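Local coordinates for protein HAD superfamily hydrolase (Brucella suis biovar 1, PDB 6NQ4) that is a haloacid dehalogenase-like hydrolase, probably a phosphatase, and carries a bound sodium ion, at residues A[258-270]-A[295-304]. Sequence-based numbering, arbitrary orientation. Where two conformers were deposited one is given.
Sequences FGLDVLYISGGVH and RPIASLHALV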
loop_
_atom_site.group_PDB
_atom_site.type_symbol
_atom_site.label_atom_id
_atom_site.label_comp_id
_atom_site.label_asym_id
_atom_site.label_seq_id
_atom_site.Cartn_x
_atom_site.Cartn_y
_atom_site.Cartn_z
ATOM N N PHE A 258 11.812 9.141 1.733
ATOM C CA PHE A 258 11.175 10.200 2.510
ATOM C C PHE A 258 12.045 10.665 3.664
ATOM O O PHE A 258 11.693 11.644 4.328
ATOM C CB PHE A 258 9.833 9.682 3.048
ATOM C CG PHE A 258 8.892 10.761 3.527
ATOM C CD1 PHE A 258 8.481 11.781 2.683
ATOM C CD2 PHE A 258 8.386 10.721 4.816
ATOM C CE1 PHE A 258 7.597 12.750 3.126
ATOM C CE2 PHE A 258 7.488 11.679 5.262
ATOM C CZ PHE A 258 7.094 12.692 4.420
ATOM N N GLY A 259 13.168 10.000 3.912
ATOM C CA GLY A 259 14.063 10.401 4.977
ATOM C C GLY A 259 13.811 9.755 6.322
ATOM O O GLY A 259 14.228 10.317 7.341
ATOM N N LEU A 260 13.161 8.592 6.365
ATOM C CA LEU A 260 12.856 7.900 7.611
ATOM C C LEU A 260 13.762 6.693 7.808
ATOM O O LEU A 260 14.114 5.996 6.848
ATOM C CB LEU A 260 11.413 7.378 7.623
ATOM C CG LEU A 260 10.333 8.371 7.192
ATOM C CD1 LEU A 260 8.964 7.694 7.271
ATOM C CD2 LEU A 260 10.362 9.657 8.019
ATOM N N ASP A 261 14.105 6.438 9.070
ATOM C CA ASP A 261 14.673 5.152 9.458
ATOM C C ASP A 261 13.668 4.044 9.161
ATOM O O ASP A 261 12.448 4.250 9.202
ATOM C CB ASP A 261 14.967 5.140 10.958
ATOM C CG ASP A 261 16.102 6.087 11.364
ATOM O OD1 ASP A 261 16.816 6.652 10.492
ATOM O OD2 ASP A 261 16.284 6.262 12.588
ATOM N N VAL A 262 14.180 2.850 8.880
ATOM C CA VAL A 262 13.301 1.752 8.527
ATOM C C VAL A 262 13.671 0.506 9.305
ATOM O O VAL A 262 14.843 0.220 9.583
ATOM C CB VAL A 262 13.152 1.508 7.005
ATOM C CG1 VAL A 262 14.349 0.785 6.445
ATOM C CG2 VAL A 262 11.860 0.734 6.705
ATOM N N LEU A 263 12.629 -0.206 9.708
ATOM C CA LEU A 263 12.723 -1.532 10.296
ATOM C C LEU A 263 12.161 -2.512 9.271
ATOM O O LEU A 263 10.968 -2.462 8.944
ATOM C CB LEU A 263 11.924 -1.604 11.596
ATOM C CG LEU A 263 11.743 -2.999 12.195
ATOM C CD1 LEU A 263 13.083 -3.610 12.550
ATOM C CD2 LEU A 263 10.857 -2.955 13.416
ATOM N N TYR A 264 13.020 -3.392 8.759
ATOM C CA TYR A 264 12.644 -4.365 7.740
ATOM C C TYR A 264 12.203 -5.659 8.412
ATOM O O TYR A 264 12.894 -6.178 9.295
ATOM C CB TYR A 264 13.853 -4.624 6.834
ATOM C CG TYR A 264 13.688 -5.641 5.715
ATOM C CD1 TYR A 264 12.645 -5.548 4.802
ATOM C CD2 TYR A 264 14.618 -6.662 5.545
ATOM C CE1 TYR A 264 12.516 -6.464 3.766
ATOM C CE2 TYR A 264 14.497 -7.570 4.517
ATOM C CZ TYR A 264 13.454 -7.470 3.627
ATOM O OH TYR A 264 13.360 -8.389 2.599
ATOM N N ILE A 265 11.048 -6.175 7.998
ATOM C CA ILE A 265 10.522 -7.433 8.512
ATOM C C ILE A 265 11.039 -8.526 7.581
ATOM O O ILE A 265 10.448 -8.817 6.537
ATOM C CB ILE A 265 8.996 -7.408 8.610
ATOM C CG1 ILE A 265 8.552 -6.222 9.475
ATOM C CG2 ILE A 265 8.465 -8.724 9.211
ATOM C CD1 ILE A 265 9.175 -6.213 10.875
ATOM N N SER A 266 12.157 -9.136 7.974
ATOM C CA SER A 266 12.931 -9.979 7.072
ATOM C C SER A 266 12.285 -11.333 6.812
ATOM O O SER A 266 12.576 -11.947 5.776
ATOM C CB SER A 266 14.347 -10.160 7.624
ATOM O OG SER A 266 14.329 -10.768 8.905
ATOM N N GLY A 267 11.425 -11.809 7.712
ATOM C CA GLY A 267 10.706 -13.053 7.542
ATOM C C GLY A 267 9.387 -12.941 6.807
ATOM O O GLY A 267 8.673 -13.943 6.665
ATOM N N GLY A 268 9.037 -11.754 6.316
ATOM C CA GLY A 268 7.812 -11.601 5.567
ATOM C C GLY A 268 7.857 -12.287 4.214
ATOM O O GLY A 268 8.900 -12.740 3.739
ATOM N N VAL A 269 6.683 -12.351 3.580
ATOM C CA VAL A 269 6.592 -12.902 2.233
ATOM C C VAL A 269 7.310 -12.003 1.238
ATOM O O VAL A 269 7.834 -12.480 0.222
ATOM C CB VAL A 269 5.115 -13.117 1.843
ATOM C CG1 VAL A 269 4.993 -13.581 0.402
ATOM C CG2 VAL A 269 4.448 -14.100 2.796
ATOM N N HIS A 270 7.352 -10.697 1.496
ATOM C CA HIS A 270 7.877 -9.745 0.517
ATOM C C HIS A 270 7.079 -9.798 -0.781
ATOM O O HIS A 270 7.646 -9.670 -1.868
ATOM C CB HIS A 270 9.380 -9.922 0.255
ATOM C CG HIS A 270 10.171 -10.275 1.471
ATOM N ND1 HIS A 270 10.233 -9.468 2.586
ATOM C CD2 HIS A 270 10.947 -11.350 1.740
ATOM C CE1 HIS A 270 11.004 -10.036 3.497
ATOM N NE2 HIS A 270 11.454 -11.178 3.005
ATOM N N ARG A 295 19.384 1.270 3.493
ATOM C CA ARG A 295 19.804 0.260 4.461
ATOM C C ARG A 295 19.002 0.366 5.758
ATOM O O ARG A 295 19.065 1.384 6.455
ATOM C CB ARG A 295 21.304 0.376 4.747
ATOM N N PRO A 296 18.242 -0.681 6.076
ATOM C CA PRO A 296 17.410 -0.646 7.285
ATOM C C PRO A 296 18.258 -0.513 8.539
ATOM O O PRO A 296 19.254 -1.221 8.712
ATOM C CB PRO A 296 16.679 -1.994 7.247
ATOM C CG PRO A 296 16.716 -2.410 5.819
ATOM C CD PRO A 296 18.036 -1.916 5.302
ATOM N N ILE A 297 17.859 0.414 9.417
ATOM C CA ILE A 297 18.517 0.501 10.719
ATOM C C ILE A 297 18.386 -0.819 11.458
ATOM O O ILE A 297 19.287 -1.216 12.207
ATOM C CB ILE A 297 18.000 1.685 11.567
ATOM C CG1 ILE A 297 16.506 1.541 11.871
ATOM C CG2 ILE A 297 18.296 3.011 10.890
ATOM C CD1 ILE A 297 16.146 1.767 13.328
ATOM N N ALA A 298 17.283 -1.534 11.244
ATOM C CA ALA A 298 17.060 -2.759 11.984
ATOM C C ALA A 298 16.298 -3.759 11.128
ATOM O O ALA A 298 15.627 -3.411 10.149
ATOM C CB ALA A 298 16.339 -2.497 13.311
ATOM N N SER A 299 16.425 -5.015 11.525
ATOM C CA SER A 299 15.716 -6.135 10.935
ATOM C C SER A 299 15.096 -6.927 12.072
ATOM O O SER A 299 15.726 -7.114 13.116
ATOM C CB SER A 299 16.696 -7.050 10.196
ATOM O OG SER A 299 16.377 -7.136 8.820
ATOM N N LEU A 300 13.861 -7.374 11.873
ATOM C CA LEU A 300 13.203 -8.317 12.764
ATOM C C LEU A 300 12.558 -9.381 11.896
ATOM O O LEU A 300 11.987 -9.067 10.846
ATOM C CB LEU A 300 12.101 -7.651 13.594
ATOM C CG LEU A 300 12.444 -7.013 14.936
ATOM C CD1 LEU A 300 11.174 -6.448 15.570
ATOM C CD2 LEU A 300 13.113 -8.027 15.844
ATOM N N HIS A 301 12.649 -10.638 12.334
ATOM C CA HIS A 301 12.044 -11.723 11.571
ATOM C C HIS A 301 10.547 -11.496 11.387
ATOM O O HIS A 301 10.014 -11.637 10.282
ATOM C CB HIS A 301 12.288 -13.044 12.291
ATOM C CG HIS A 301 11.827 -14.234 11.519
ATOM N ND1 HIS A 301 12.434 -14.642 10.350
ATOM C CD2 HIS A 301 10.810 -15.100 11.740
ATOM C CE1 HIS A 301 11.812 -15.712 9.887
ATOM N NE2 HIS A 301 10.826 -16.012 10.712
ATOM N N ALA A 302 9.858 -11.142 12.470
ATOM C CA ALA A 302 8.445 -10.797 12.447
ATOM C C ALA A 302 8.254 -9.665 13.438
ATOM O O ALA A 302 9.063 -9.482 14.352
ATOM C CB ALA A 302 7.584 -11.989 12.890
ATOM N N LEU A 303 7.185 -8.894 13.258
ATOM C CA LEU A 303 6.923 -7.813 14.199
ATOM C C LEU A 303 6.453 -8.414 15.520
ATOM O O LEU A 303 5.366 -8.997 15.600
ATOM C CB LEU A 303 5.910 -6.827 13.623
ATOM C CG LEU A 303 5.719 -5.569 14.471
ATOM C CD1 LEU A 303 7.032 -4.790 14.617
ATOM C CD2 LEU A 303 4.623 -4.677 13.890
ATOM N N VAL A 304 7.280 -8.286 16.554
ATOM C CA VAL A 304 6.997 -8.857 17.864
ATOM C C VAL A 304 7.381 -7.843 18.931
ATOM O O VAL A 304 8.017 -6.827 18.620
ATOM C CB VAL A 304 7.757 -10.191 18.097
ATOM C CG1 VAL A 304 7.406 -11.235 17.023
ATOM C CG2 VAL A 304 9.262 -9.949 18.153
ATOM O OXT VAL A 304 7.067 -8.018 20.113
HETATM O O HOH W 1 17.026 3.054 7.996
#
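Tyr264 and its neighbours Leu263 and Ile265 pair in parallel with Ala298, Ser299 and Leu300, so that the last strand of the chain, 298-300, joins strand 261-265. Tyr264 supplies both central backbone bonds: its N donates to Ala298 O (3.0 Å), and its O accepts Leu300 N. Ser266 N then binds Leu300 O at 2.9 Å, whereas at the other end Ala298 N reaches Val262 O only weakly. Beyond the strands, Gly267 N donates to His301 O, in the carbonyl plane and on a lone pair. Having no side chain, Gly267 can come this close to His301 O, and its bare CA lies over one face of the His301 imidazole as a CH-pi contact, 4.0 Å from the ring centroid. Where the strands have not yet paired, a water bridges Val262 N and Arg295 O.

Apolar branches meet on both faces of the sheet. On one, Leu263, with CG anti to its backbone N (chi1 170°), swings CD1 across to Ala298 CB at 3.5 Å; the small alanine permits this close approach, while CD2 meets Leu300 CD1. Ile265 forks on the same face, its CG2 touching Ala302 CA and its CD1 meeting Leu303 CB. On the other, Val262 CG1 lies alongside Pro296 CB (3.7 Å), and the proline's CG reaches Tyr264 CB. Ser299 OG sits at the edge of the Tyr264 ring, 3.7 Å from CD2, a small polar group suited to this exposed position.

Strand 298-300 thus closes one edge of the six-stranded parallel sheet of the HAD-type Rossmannoid core. Strand 241-245 bonds to the other edge of 261-265, helix 248-258 packs against Val262 and Tyr264, and the terminal carboxylate of Val304 forms a salt bridge with Arg63 of helix 55-66.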